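Local coordinates for protein putative cytochrome P450 120 (PDB 2VE3) that binds heme and retinoic acid and, as a member of the cytochrome P450 family, probably acts as a monooxygenase, at residues N28-G33 with R50-N55; R102-I107 with Q237-P242; V141-Q146 with V438-L443; D153-L158 with L250-G255. All coordinates share one frame; numbering follows the deposited sequence.

Contact 1: N28-G33 with R50-N55; sequences NFLNDG and RLFGKN. With REA (retinoic acid), chain D.
F29, near the end of helix 26-31, lies opposite L51, the last residue of strand 47-51, their CA atoms 7.8 Å apart; from L51 the chain reverses through a type I' turn to K54. F29 extends its ring away from the backbone N (chi1 -176°) and presents one face to L51, whose CD1 makes a CH-pi contact 4.1 Å from the centroid of the F29 ring and 19° off its normal. The other L51 methyl, CD2, packs 3.6 Å from F29 CB, so both branches grip the phenylalanine. F52, set on the turn, adds CE2 at 4.0 Å from F29 CD2, and its ring edge receives L30 CD2, 4.0 Å from F52 CZ. At the rim of the F29 ring, CE1 lies 3.3 Å from O2 of retinoic acid, near the ring plane, consistent with the positive ring edge facing a carboxylate that Q345 also binds. Cutting F29 back to an alanine is likely to leave L51 CD1 without its ring face and open a gap beside that carboxylate. The contact joins helix 26-31 to a hairpin of the mixed sheet, with F58 of strand 54-59 touching both F29 and L51, and F35 of helix 35-43 packing on L51.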
# COMPACT_ATOMS: atom_id res chain seq x y z
N ASN A 28 -13.88 17.17 2.37
CA ASN A 28 -12.64 17.70 1.78
C ASN A 28 -11.56 16.61 1.73
O ASN A 28 -10.93 16.40 0.70
CB ASN A 28 -12.16 18.93 2.56
CG ASN A 28 -13.27 19.97 2.73
OD1 ASN A 28 -13.62 20.68 1.80
ND2 ASN A 28 -13.81 20.07 3.93
N PHE A 29 -11.40 15.91 2.84
CA PHE A 29 -10.53 14.73 2.92
C PHE A 29 -10.82 13.69 1.83
O PHE A 29 -9.91 13.22 1.15
CB PHE A 29 -10.69 14.09 4.31
CG PHE A 29 -9.79 12.92 4.55
CD1 PHE A 29 -8.43 13.11 4.79
CD2 PHE A 29 -10.31 11.63 4.56
CE1 PHE A 29 -7.59 12.02 5.02
CE2 PHE A 29 -9.47 10.54 4.80
CZ PHE A 29 -8.11 10.73 5.03
N LEU A 30 -12.10 13.36 1.63
CA LEU A 30 -12.47 12.32 0.68
C LEU A 30 -12.40 12.75 -0.79
O LEU A 30 -12.25 11.91 -1.68
CB LEU A 30 -13.83 11.72 1.02
CG LEU A 30 -13.96 10.92 2.32
CD1 LEU A 30 -15.42 10.54 2.54
CD2 LEU A 30 -13.06 9.68 2.29
N ASN A 31 -12.48 14.06 -1.04
CA ASN A 31 -12.62 14.56 -2.40
C ASN A 31 -11.52 15.48 -2.93
O ASN A 31 -11.29 15.53 -4.15
CB ASN A 31 -13.99 15.21 -2.54
CG ASN A 31 -15.11 14.18 -2.50
OD1 ASN A 31 -15.38 13.52 -3.49
ND2 ASN A 31 -15.74 14.02 -1.34
N ASP A 32 -10.86 16.21 -2.04
CA ASP A 32 -9.82 17.16 -2.43
C ASP A 32 -8.42 16.54 -2.43
O ASP A 32 -7.95 15.99 -1.42
CB ASP A 32 -9.83 18.40 -1.52
CG ASP A 32 -11.18 19.15 -1.53
OD1 ASP A 32 -12.18 18.64 -2.08
OD2 ASP A 32 -11.22 20.27 -0.96
N GLY A 33 -7.73 16.64 -3.57
CA GLY A 33 -6.33 16.19 -3.66
C GLY A 33 -5.42 17.17 -2.94
O GLY A 33 -4.21 17.00 -2.89
N ARG A 50 -11.45 17.74 11.68
CA ARG A 50 -12.38 16.74 12.19
C ARG A 50 -12.77 15.83 11.04
O ARG A 50 -13.14 16.29 9.97
CB ARG A 50 -13.59 17.40 12.84
CG ARG A 50 -14.76 16.46 13.15
CD ARG A 50 -15.88 17.25 13.77
NE ARG A 50 -15.54 17.69 15.12
CZ ARG A 50 -15.92 18.85 15.67
NH1 ARG A 50 -16.65 19.71 14.97
NH2 ARG A 50 -15.55 19.15 16.90
N LEU A 51 -12.62 14.53 11.25
CA LEU A 51 -12.90 13.56 10.21
C LEU A 51 -13.67 12.40 10.80
O LEU A 51 -13.29 11.88 11.84
CB LEU A 51 -11.61 13.08 9.53
CG LEU A 51 -10.62 14.12 8.96
CD1 LEU A 51 -9.30 13.43 8.59
CD2 LEU A 51 -11.19 14.87 7.77
N PHE A 52 -14.77 12.03 10.15
CA PHE A 52 -15.62 10.89 10.54
C PHE A 52 -15.96 10.93 12.03
O PHE A 52 -15.87 9.92 12.73
CB PHE A 52 -14.94 9.55 10.22
CG PHE A 52 -14.44 9.44 8.80
CD1 PHE A 52 -15.24 8.90 7.81
CD2 PHE A 52 -13.15 9.85 8.48
CE1 PHE A 52 -14.78 8.78 6.51
CE2 PHE A 52 -12.66 9.74 7.18
CZ PHE A 52 -13.48 9.20 6.19
N GLY A 53 -16.28 12.13 12.52
CA GLY A 53 -16.66 12.35 13.91
C GLY A 53 -15.53 12.44 14.92
O GLY A 53 -15.81 12.58 16.12
N LYS A 54 -14.28 12.35 14.47
CA LYS A 54 -13.10 12.48 15.35
C LYS A 54 -12.26 13.72 15.07
O LYS A 54 -12.01 14.09 13.92
CB LYS A 54 -12.17 11.25 15.25
CG LYS A 54 -12.82 9.90 15.47
CD LYS A 54 -12.91 9.54 16.94
CE LYS A 54 -14.01 8.54 17.16
NZ LYS A 54 -14.04 7.54 16.04
N ASN A 55 -11.80 14.35 16.15
CA ASN A 55 -10.81 15.42 16.10
C ASN A 55 -9.45 14.82 15.76
O ASN A 55 -9.00 13.89 16.44
CB ASN A 55 -10.78 16.15 17.44
CG ASN A 55 -12.12 16.81 17.78
OD1 ASN A 55 -12.89 17.19 16.88
ND2 ASN A 55 -12.40 16.95 19.06
C1 REA D . -2.90 -1.06 4.11
C2 REA D . -3.10 -2.36 4.89
C3 REA D . -3.60 -2.06 6.30
C4 REA D . -5.01 -1.47 6.23
C5 REA D . -5.17 -0.42 5.15
C6 REA D . -4.20 -0.23 4.16
C7 REA D . -4.45 0.79 3.13
C8 REA D . -4.25 2.20 3.45
C9 REA D . -4.66 3.21 2.45
C10 REA D . -4.87 4.55 2.97
C11 REA D . -4.38 5.76 2.33
C12 REA D . -4.35 6.89 3.26
C13 REA D . -4.88 8.21 2.92
C14 REA D . -4.64 9.19 3.90
C15 REA D . -4.51 10.61 3.65
C16 REA D . -1.77 -0.23 4.74
C17 REA D . -2.53 -1.46 2.68
C18 REA D . -6.43 0.41 5.17
C19 REA D . -4.89 2.89 1.00
C20 REA D . -5.62 8.46 1.63
O1 REA D . -4.55 11.06 2.49
O2 REA D . -4.37 11.40 4.60

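Contact 2: R102-I107 with Q237-P242. With HEM (protoporphyrin IX containing Fe), chain C.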
# COMPACT_ATOMS: atom_id res chain seq x y z
N ARG A 102 -0.00 -8.49 18.43
CA ARG A 102 1.38 -9.02 18.51
C ARG A 102 1.44 -10.44 17.97
O ARG A 102 2.33 -10.79 17.20
CB ARG A 102 1.88 -9.03 19.97
CG ARG A 102 2.85 -7.92 20.37
CD ARG A 102 2.76 -7.61 21.88
NE ARG A 102 2.31 -8.79 22.63
CZ ARG A 102 1.56 -8.77 23.73
NH1 ARG A 102 1.16 -7.63 24.27
NH2 ARG A 102 1.20 -9.93 24.29
N SER A 103 0.45 -11.23 18.36
CA SER A 103 0.34 -12.63 17.96
C SER A 103 0.15 -12.82 16.45
O SER A 103 0.89 -13.57 15.82
CB SER A 103 -0.77 -13.32 18.76
OG SER A 103 -1.02 -14.61 18.26
N ARG A 104 -0.85 -12.16 15.87
CA ARG A 104 -1.14 -12.32 14.44
C ARG A 104 -0.02 -11.74 13.57
O ARG A 104 0.24 -12.19 12.46
CB ARG A 104 -2.51 -11.73 14.05
CG ARG A 104 -3.71 -12.16 14.89
CD ARG A 104 -3.68 -13.60 15.41
NE ARG A 104 -4.98 -14.01 15.92
CZ ARG A 104 -5.21 -14.57 17.11
NH1 ARG A 104 -4.23 -14.81 17.97
NH2 ARG A 104 -6.45 -14.89 17.44
N ARG A 105 0.65 -10.73 14.10
CA ARG A 105 1.82 -10.18 13.44
C ARG A 105 2.90 -11.24 13.23
O ARG A 105 3.47 -11.36 12.14
CB ARG A 105 2.33 -8.99 14.25
CG ARG A 105 3.44 -8.28 13.61
CD ARG A 105 3.18 -6.81 13.51
NE ARG A 105 4.31 -6.24 12.80
CZ ARG A 105 4.25 -5.46 11.73
NH1 ARG A 105 3.08 -5.06 11.23
NH2 ARG A 105 5.38 -5.05 11.20
N LYS A 106 3.17 -12.04 14.25
CA LYS A 106 4.17 -13.11 14.14
C LYS A 106 3.71 -14.27 13.24
O LYS A 106 4.52 -14.87 12.53
CB LYS A 106 4.57 -13.60 15.54
CG LYS A 106 5.11 -12.48 16.43
CD LYS A 106 5.57 -12.95 17.79
CE LYS A 106 6.51 -11.93 18.45
NZ LYS A 106 7.88 -11.96 17.85
N ILE A 107 2.41 -14.56 13.29
CA ILE A 107 1.77 -15.58 12.45
C ILE A 107 1.83 -15.22 10.95
O ILE A 107 2.25 -16.03 10.11
CB ILE A 107 0.29 -15.77 12.89
CG1 ILE A 107 0.23 -16.53 14.22
CG2 ILE A 107 -0.53 -16.48 11.80
CD1 ILE A 107 -1.07 -16.41 14.94
N GLN A 237 -4.37 -22.74 20.05
CA GLN A 237 -5.67 -22.71 19.39
C GLN A 237 -5.58 -22.22 17.93
O GLN A 237 -4.83 -21.27 17.64
CB GLN A 237 -6.64 -21.81 20.16
CG GLN A 237 -6.96 -22.27 21.58
CD GLN A 237 -7.41 -23.72 21.64
OE1 GLN A 237 -8.32 -24.13 20.94
NE2 GLN A 237 -6.75 -24.50 22.47
N PRO A 238 -6.35 -22.84 17.01
CA PRO A 238 -6.39 -22.37 15.62
C PRO A 238 -7.09 -21.01 15.50
O PRO A 238 -7.79 -20.58 16.42
CB PRO A 238 -7.21 -23.45 14.91
CG PRO A 238 -8.02 -24.08 15.98
CD PRO A 238 -7.20 -24.04 17.22
N LEU A 239 -6.89 -20.34 14.36
CA LEU A 239 -7.64 -19.13 14.06
C LEU A 239 -9.05 -19.55 13.68
O LEU A 239 -9.24 -20.51 12.93
CB LEU A 239 -7.04 -18.38 12.88
CG LEU A 239 -5.59 -17.90 12.90
CD1 LEU A 239 -5.39 -16.94 11.71
CD2 LEU A 239 -5.22 -17.22 14.22
N SER A 240 -10.03 -18.82 14.20
CA SER A 240 -11.43 -19.06 13.85
C SER A 240 -11.65 -18.81 12.37
O SER A 240 -10.83 -18.16 11.72
CB SER A 240 -12.36 -18.17 14.68
OG SER A 240 -12.18 -16.80 14.35
N LEU A 241 -12.75 -19.34 11.85
CA LEU A 241 -13.18 -19.07 10.48
C LEU A 241 -13.41 -17.58 10.20
O LEU A 241 -12.90 -17.08 9.20
CB LEU A 241 -14.41 -19.90 10.09
CG LEU A 241 -15.02 -19.61 8.71
CD1 LEU A 241 -14.11 -20.10 7.59
CD2 LEU A 241 -16.42 -20.22 8.59
N PRO A 242 -14.18 -16.87 11.06
CA PRO A 242 -14.33 -15.43 10.82
C PRO A 242 -12.99 -14.67 10.78
O PRO A 242 -12.83 -13.76 9.96
CB PRO A 242 -15.20 -14.97 12.01
CG PRO A 242 -16.02 -16.23 12.36
CD PRO A 242 -14.98 -17.32 12.21
CHA HEM C . 0.79 -1.92 7.03
CHB HEM C . 2.37 0.54 3.15
CHC HEM C . 2.19 -3.52 0.48
CHD HEM C . 0.10 -5.84 4.15
C1A HEM C . 1.25 -0.88 6.23
C2A HEM C . 1.50 0.50 6.63
C3A HEM C . 1.95 1.16 5.55
C4A HEM C . 1.98 0.24 4.44
CMA HEM C . 2.35 2.65 5.45
CAA HEM C . 1.32 1.06 8.06
CBA HEM C . -0.05 1.67 8.29
CGA HEM C . -0.15 2.02 9.76
O1A HEM C . 0.65 2.89 10.21
O2A HEM C . -1.02 1.44 10.47
C1B HEM C . 2.50 -0.35 2.10
C2B HEM C . 3.08 -0.08 0.79
C3B HEM C . 3.04 -1.21 0.06
C4B HEM C . 2.42 -2.22 0.87
CMB HEM C . 3.66 1.29 0.37
CAB HEM C . 3.51 -1.46 -1.41
CBB HEM C . 4.59 -0.87 -1.96
C1C HEM C . 1.65 -4.53 1.24
C2C HEM C . 1.50 -5.92 0.84
C3C HEM C . 0.92 -6.57 1.86
C4C HEM C . 0.68 -5.60 2.93
CMC HEM C . 1.97 -6.52 -0.51
CAC HEM C . 0.58 -8.09 1.94
CBC HEM C . -0.42 -8.66 1.26
C1D HEM C . 0.01 -4.98 5.23
C2D HEM C . -0.72 -5.27 6.43
C3D HEM C . -0.51 -4.05 7.34
C4D HEM C . 0.35 -3.15 6.59
CMD HEM C . -1.54 -6.55 6.74
CAD HEM C . -1.08 -3.81 8.76
CBD HEM C . 0.07 -3.99 9.76
CGD HEM C . -0.43 -3.81 11.17
O1D HEM C . 0.33 -4.17 12.10
O2D HEM C . -1.57 -3.31 11.39
NA HEM C . 1.56 -0.99 4.90
NB HEM C . 2.09 -1.67 2.11
NC HEM C . 1.13 -4.36 2.51
ND HEM C . 0.64 -3.74 5.35
FE HEM C . 1.63 -2.78 3.76
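L239 meets R104 by van der Waals contact over its guanidinium, and I107 through apolar packing. R104 and L239 run antiparallel alongside each other, and L239 CD2 comes to rest over one face of the R104 guanidinium, 3.6 Å from NE and displaced toward the rim of the group. One helical turn on, I107 extends CD1 to 4.3 Å from the same L239 CD2, so one leucine methyl meets both residues. Among the polar interactions, a bend at chi2 (-35°) turns the R104 chain, and NH1 donates to S103 OG at 3.2 Å, with OG in the guanidinium plane; NE forms a salt bridge to E243, in the first turn of helix 241-272. A leucine in place of R104 would probably leave E243 without this charged mate and S103 OG without this donor. S240 is the N-cap of that helix, its OG accepting from the backbone N of E243. On another side of helix 98-109, R105 NH1 makes a weak hydrogen bond (3.0 Å) to heme O1D, while its NH2 reaches E390 O. H101, four residues before R105, also bonds to the heme, the spacing of the P450 C-helix motif that pairs a Trp or His with an Arg to hold propionates.

Contact 3: V141-Q146 with V438-L443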
# COMPACT_ATOMS: atom_id res chain seq x y z
N VAL A 141 -2.22 0.83 -25.07
CA VAL A 141 -2.72 0.20 -23.84
C VAL A 141 -3.17 1.27 -22.85
O VAL A 141 -2.40 2.15 -22.49
CB VAL A 141 -1.68 -0.74 -23.20
CG1 VAL A 141 -2.26 -1.45 -21.96
CG2 VAL A 141 -1.20 -1.77 -24.22
N ILE A 142 -4.44 1.20 -22.44
CA ILE A 142 -4.92 1.99 -21.29
C ILE A 142 -4.46 1.24 -20.02
O ILE A 142 -5.15 0.33 -19.56
CB ILE A 142 -6.46 2.17 -21.32
CG1 ILE A 142 -6.89 2.82 -22.65
CG2 ILE A 142 -6.95 2.98 -20.10
CD1 ILE A 142 -8.41 3.01 -22.81
N TRP A 143 -3.29 1.62 -19.49
CA TRP A 143 -2.55 0.73 -18.59
C TRP A 143 -3.11 0.56 -17.19
O TRP A 143 -3.09 -0.55 -16.66
CB TRP A 143 -1.08 1.14 -18.45
CG TRP A 143 -0.12 -0.01 -18.46
CD1 TRP A 143 -0.42 -1.32 -18.28
CD2 TRP A 143 1.30 0.07 -18.67
NE1 TRP A 143 0.73 -2.09 -18.38
CE2 TRP A 143 1.79 -1.26 -18.62
CE3 TRP A 143 2.20 1.12 -18.91
CZ2 TRP A 143 3.15 -1.56 -18.80
CZ3 TRP A 143 3.55 0.82 -19.10
CH2 TRP A 143 4.01 -0.50 -19.04
N TYR A 144 -3.57 1.63 -16.58
CA TYR A 144 -3.94 1.54 -15.17
C TYR A 144 -4.91 0.35 -14.86
O TYR A 144 -4.59 -0.46 -14.00
CB TYR A 144 -4.38 2.89 -14.59
CG TYR A 144 -4.75 2.79 -13.13
CD1 TYR A 144 -3.76 2.69 -12.14
CD2 TYR A 144 -6.09 2.76 -12.74
CE1 TYR A 144 -4.09 2.56 -10.80
CE2 TYR A 144 -6.44 2.65 -11.39
CZ TYR A 144 -5.44 2.54 -10.43
OH TYR A 144 -5.79 2.42 -9.11
N PRO A 145 -6.05 0.23 -15.59
CA PRO A 145 -7.01 -0.88 -15.37
C PRO A 145 -6.43 -2.26 -15.63
O PRO A 145 -6.84 -3.23 -14.99
CB PRO A 145 -8.11 -0.60 -16.41
CG PRO A 145 -7.96 0.83 -16.75
CD PRO A 145 -6.51 1.13 -16.65
N GLN A 146 -5.48 -2.33 -16.56
CA GLN A 146 -4.72 -3.55 -16.84
C GLN A 146 -3.82 -3.97 -15.68
O GLN A 146 -3.76 -5.15 -15.35
CB GLN A 146 -3.87 -3.38 -18.10
CG GLN A 146 -4.67 -3.36 -19.40
CD GLN A 146 -5.50 -4.61 -19.61
OE1 GLN A 146 -4.99 -5.74 -19.64
NE2 GLN A 146 -6.80 -4.40 -19.79
N VAL A 438 -0.46 4.30 -22.95
CA VAL A 438 0.90 3.99 -23.42
C VAL A 438 0.89 3.21 -24.73
O VAL A 438 -0.13 2.68 -25.13
CB VAL A 438 1.69 3.16 -22.37
CG1 VAL A 438 1.83 3.93 -21.06
CG2 VAL A 438 1.02 1.78 -22.14
N LYS A 439 2.03 3.19 -25.41
CA LYS A 439 2.33 2.19 -26.43
C LYS A 439 3.61 1.54 -25.98
O LYS A 439 4.55 2.25 -25.60
CB LYS A 439 2.54 2.83 -27.81
CG LYS A 439 1.28 2.89 -28.66
CD LYS A 439 1.37 3.96 -29.73
CE LYS A 439 -0.02 4.32 -30.26
NZ LYS A 439 0.05 5.57 -31.06
N LEU A 440 3.65 0.21 -25.98
CA LEU A 440 4.89 -0.51 -25.72
C LEU A 440 5.60 -0.80 -27.04
O LEU A 440 4.96 -1.17 -28.03
CB LEU A 440 4.64 -1.81 -24.94
CG LEU A 440 3.86 -1.84 -23.61
CD1 LEU A 440 4.11 -3.17 -22.89
CD2 LEU A 440 4.17 -0.69 -22.67
N HIS A 441 6.91 -0.63 -27.07
CA HIS A 441 7.70 -1.01 -28.24
C HIS A 441 8.60 -2.16 -27.84
O HIS A 441 9.42 -2.02 -26.93
CB HIS A 441 8.54 0.16 -28.76
CG HIS A 441 8.04 1.51 -28.36
ND1 HIS A 441 8.76 2.35 -27.54
CD2 HIS A 441 6.90 2.17 -28.67
CE1 HIS A 441 8.08 3.47 -27.35
NE2 HIS A 441 6.94 3.38 -28.02
N SER A 442 8.45 -3.29 -28.54
CA SER A 442 9.24 -4.50 -28.28
C SER A 442 10.72 -4.36 -28.65
O SER A 442 11.07 -3.73 -29.65
CB SER A 442 8.63 -5.70 -29.02
OG SER A 442 9.37 -6.89 -28.77
N LEU A 443 11.57 -4.97 -27.83
CA LEU A 443 13.02 -4.96 -28.04
C LEU A 443 13.52 -6.33 -28.51
O LEU A 443 14.73 -6.56 -28.59
CB LEU A 443 13.75 -4.57 -26.75
CG LEU A 443 13.71 -3.12 -26.28
CD1 LEU A 443 14.00 -3.07 -24.80
CD2 LEU A 443 14.69 -2.27 -27.05
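V141 and V438 form an antiparallel hydrogen-bonded pair in the small three-stranded sheet of the P450 fold, where the C-terminal strand 437-442 lies between strands 140-142 and 412-416. Two backbone bonds define the pair: V141 N to V438 O is 2.8 Å (N-H...O 160°), and V438 N to V141 O is 2.9 Å (162°). Both valines project from the same face of the sheet, and V141 CB is 3.8 Å from V438 CG2. Over this face lies W143. With V438 CG2 between its backbone N and carbonyl carbon (chi1 -61° for CG1), both methyls of the valine can meet the benzo part of the indole: CG2 is 3.5 Å and CG1 3.6 Å from W143 CE3. Further along the strand, L440 runs roughly perpendicular to W143 and meets the far end of its ring. In the next shell the indole makes edge-to-face pairs with W135 of helix 121-137 and W414 of strand 412-416, while C267 of helix 241-272 also touches it. W135 packs against V141 and L440 as well, and the W143 backbone also bonds to that of L436, beside the pair. The outermost indole carbon, W143 CH2, stands 3.6 Å from L440 CD2.

Contact 4: D153-L158 with L250-G255. With HEM (protoporphyrin IX containing Fe), chain C; REA (retinoic acid), chain D.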
# COMPACT_ATOMS: atom_id res chain seq x y z
N ASP A 153 -4.59 -10.71 -9.91
CA ASP A 153 -4.24 -12.07 -10.34
C ASP A 153 -3.06 -12.67 -9.59
O ASP A 153 -3.08 -13.85 -9.28
CB ASP A 153 -3.96 -12.10 -11.84
CG ASP A 153 -5.21 -12.25 -12.68
OD1 ASP A 153 -6.30 -11.86 -12.20
OD2 ASP A 153 -5.10 -12.75 -13.82
N VAL A 154 -2.02 -11.87 -9.35
CA VAL A 154 -0.83 -12.33 -8.62
C VAL A 154 -1.21 -12.62 -7.16
O VAL A 154 -0.83 -13.66 -6.61
CB VAL A 154 0.33 -11.30 -8.71
CG1 VAL A 154 1.49 -11.69 -7.83
CG2 VAL A 154 0.82 -11.16 -10.14
N ALA A 155 -1.97 -11.70 -6.56
CA ALA A 155 -2.32 -11.78 -5.16
C ALA A 155 -3.25 -12.96 -4.92
O ALA A 155 -3.01 -13.76 -4.01
CB ALA A 155 -2.93 -10.48 -4.68
N ALA A 156 -4.30 -13.09 -5.75
CA ALA A 156 -5.24 -14.21 -5.61
C ALA A 156 -4.50 -15.53 -5.78
O ALA A 156 -4.66 -16.45 -4.99
CB ALA A 156 -6.39 -14.09 -6.60
N THR A 157 -3.65 -15.58 -6.80
CA THR A 157 -2.85 -16.78 -7.11
C THR A 157 -1.91 -17.20 -5.99
O THR A 157 -1.95 -18.35 -5.55
CB THR A 157 -2.07 -16.60 -8.43
OG1 THR A 157 -3.00 -16.44 -9.50
CG2 THR A 157 -1.16 -17.81 -8.73
N LEU A 158 -1.06 -16.29 -5.53
CA LEU A 158 -0.01 -16.63 -4.57
C LEU A 158 -0.50 -16.80 -3.13
O LEU A 158 0.12 -17.52 -2.34
CB LEU A 158 1.14 -15.62 -4.63
CG LEU A 158 2.01 -15.61 -5.89
CD1 LEU A 158 2.93 -14.42 -5.83
CD2 LEU A 158 2.83 -16.90 -6.04
N LEU A 250 -7.74 -9.10 3.90
CA LEU A 250 -6.79 -8.00 4.11
C LEU A 250 -5.55 -8.16 3.26
O LEU A 250 -5.16 -7.24 2.54
CB LEU A 250 -6.42 -7.84 5.60
CG LEU A 250 -5.32 -6.85 6.00
CD1 LEU A 250 -5.65 -5.41 5.62
CD2 LEU A 250 -5.02 -6.95 7.50
N LEU A 251 -4.95 -9.35 3.30
CA LEU A 251 -3.78 -9.68 2.50
C LEU A 251 -4.04 -9.53 1.01
O LEU A 251 -3.18 -9.03 0.28
CB LEU A 251 -3.31 -11.12 2.76
CG LEU A 251 -2.68 -11.48 4.10
CD1 LEU A 251 -2.26 -12.96 4.06
CD2 LEU A 251 -1.49 -10.60 4.37
N LEU A 252 -5.21 -9.99 0.55
CA LEU A 252 -5.60 -9.79 -0.85
C LEU A 252 -5.84 -8.31 -1.20
O LEU A 252 -5.51 -7.88 -2.28
CB LEU A 252 -6.86 -10.60 -1.20
CG LEU A 252 -6.82 -12.12 -1.16
CD1 LEU A 252 -8.24 -12.63 -1.07
CD2 LEU A 252 -6.08 -12.69 -2.38
N PHE A 253 -6.47 -7.55 -0.30
CA PHE A 253 -6.61 -6.11 -0.53
C PHE A 253 -5.24 -5.39 -0.56
O PHE A 253 -4.92 -4.65 -1.52
CB PHE A 253 -7.59 -5.47 0.46
CG PHE A 253 -7.34 -4.00 0.70
CD1 PHE A 253 -7.42 -3.07 -0.34
CD2 PHE A 253 -7.02 -3.54 1.97
CE1 PHE A 253 -7.15 -1.73 -0.12
CE2 PHE A 253 -6.76 -2.20 2.20
CZ PHE A 253 -6.82 -1.30 1.15
N ALA A 254 -4.41 -5.61 0.47
CA ALA A 254 -3.12 -4.94 0.54
C ALA A 254 -2.19 -5.35 -0.61
O ALA A 254 -1.47 -4.52 -1.18
CB ALA A 254 -2.47 -5.19 1.88
N GLY A 255 -2.23 -6.64 -0.98
CA GLY A 255 -1.33 -7.17 -2.01
C GLY A 255 -1.70 -6.67 -3.39
O GLY A 255 -0.88 -6.66 -4.32
CHA HEM C . 0.79 -1.92 7.03
CHB HEM C . 2.37 0.54 3.15
CHC HEM C . 2.19 -3.52 0.48
CHD HEM C . 0.10 -5.84 4.15
C1A HEM C . 1.25 -0.88 6.23
C2A HEM C . 1.50 0.50 6.63
C3A HEM C . 1.95 1.16 5.55
C4A HEM C . 1.98 0.24 4.44
CMA HEM C . 2.35 2.65 5.45
CAA HEM C . 1.32 1.06 8.06
CBA HEM C . -0.05 1.67 8.29
CGA HEM C . -0.15 2.02 9.76
O1A HEM C . 0.65 2.89 10.21
O2A HEM C . -1.02 1.44 10.47
C1B HEM C . 2.50 -0.35 2.10
C2B HEM C . 3.08 -0.08 0.79
C3B HEM C . 3.04 -1.21 0.06
C4B HEM C . 2.42 -2.22 0.87
CMB HEM C . 3.66 1.29 0.37
CAB HEM C . 3.51 -1.46 -1.41
CBB HEM C . 4.59 -0.87 -1.96
C1C HEM C . 1.65 -4.53 1.24
C2C HEM C . 1.50 -5.92 0.84
C3C HEM C . 0.92 -6.57 1.86
C4C HEM C . 0.68 -5.60 2.93
CMC HEM C . 1.97 -6.52 -0.51
CAC HEM C . 0.58 -8.09 1.94
CBC HEM C . -0.42 -8.66 1.26
C1D HEM C . 0.01 -4.98 5.23
C2D HEM C . -0.72 -5.27 6.43
C3D HEM C . -0.51 -4.05 7.34
C4D HEM C . 0.35 -3.15 6.59
CMD HEM C . -1.54 -6.55 6.74
CAD HEM C . -1.08 -3.81 8.76
CBD HEM C . 0.07 -3.99 9.76
CGD HEM C . -0.43 -3.81 11.17
O1D HEM C . 0.33 -4.17 12.10
O2D HEM C . -1.57 -3.31 11.39
NA HEM C . 1.56 -0.99 4.90
NB HEM C . 2.09 -1.67 2.11
NC HEM C . 1.13 -4.36 2.51
ND HEM C . 0.64 -3.74 5.35
FE HEM C . 1.63 -2.78 3.76
C1 REA D . -2.90 -1.06 4.11
C2 REA D . -3.10 -2.36 4.89
C3 REA D . -3.60 -2.06 6.30
C4 REA D . -5.01 -1.47 6.23
C5 REA D . -5.17 -0.42 5.15
C6 REA D . -4.20 -0.23 4.16
C7 REA D . -4.45 0.79 3.13
C8 REA D . -4.25 2.20 3.45
C9 REA D . -4.66 3.21 2.45
C10 REA D . -4.87 4.55 2.97
C11 REA D . -4.38 5.76 2.33
C12 REA D . -4.35 6.89 3.26
C13 REA D . -4.88 8.21 2.92
C14 REA D . -4.64 9.19 3.90
C15 REA D . -4.51 10.61 3.65
C16 REA D . -1.77 -0.23 4.74
C17 REA D . -2.53 -1.46 2.68
C18 REA D . -6.43 0.41 5.17
C19 REA D . -4.89 2.89 1.00
C20 REA D . -5.62 8.46 1.63
O1 REA D . -4.55 11.06 2.49
O2 REA D . -4.37 11.40 4.60
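G255 belongs to the AG-x-E-T sequence of the long central P450 helix, here 241-272, which crosses the heme on its substrate side, and here it meets A155 of the E helix. The axes of the two short helical segments come within 9.0 Å at 150°, close to antiparallel. A155 and G255 approach to 5.7 Å between CA atoms, with A155 CB 4.2 Å from G255 C. A beta carbon modelled on G255 would come 3.6 Å from A155 CB and probably too near L251 O of its own helix, consistent with glycine at this position. Beside it, L252 lays CD2 against the E-helix backbone, 3.6 Å from A155 O and 3.7 Å from A156 CA. Round the helix, A254 CB touches heme C4C (3.3 Å), and the F253 ring brings CE2 edge-on to 3.8 Å from retinoic acid C5. F174 of helix 170-181 covers L252 and F253, whereas I127 of helix 121-137 and F396 of helix 394-411 pack on V154 and L158 respectively, completing the D-E-I-L helix bundle.

How the contacts relate
The four contacts are spread over one chain, and none touches another. Contact 4 lies closest to the chemistry: G255 is about 9 Å from the side chain of C391, the probable axial ligand of the heme iron. It shares helix 241-272 with contact 2, their centres 18 Å apart, and both touch the heme, contact 4 over the ring and contact 2 at a propionate. Contacts 1 and 4, with centres 28 Å apart, meet opposite ends of retinoic acid, carboxylate and ring. Contact 3 touches neither ligand; helix 143-159 connects it to contact 4, their nearest atoms about 8 Å apart. Contacts 2 and 3, on opposite sides of the chain's centre, are 41 Å apart between centres.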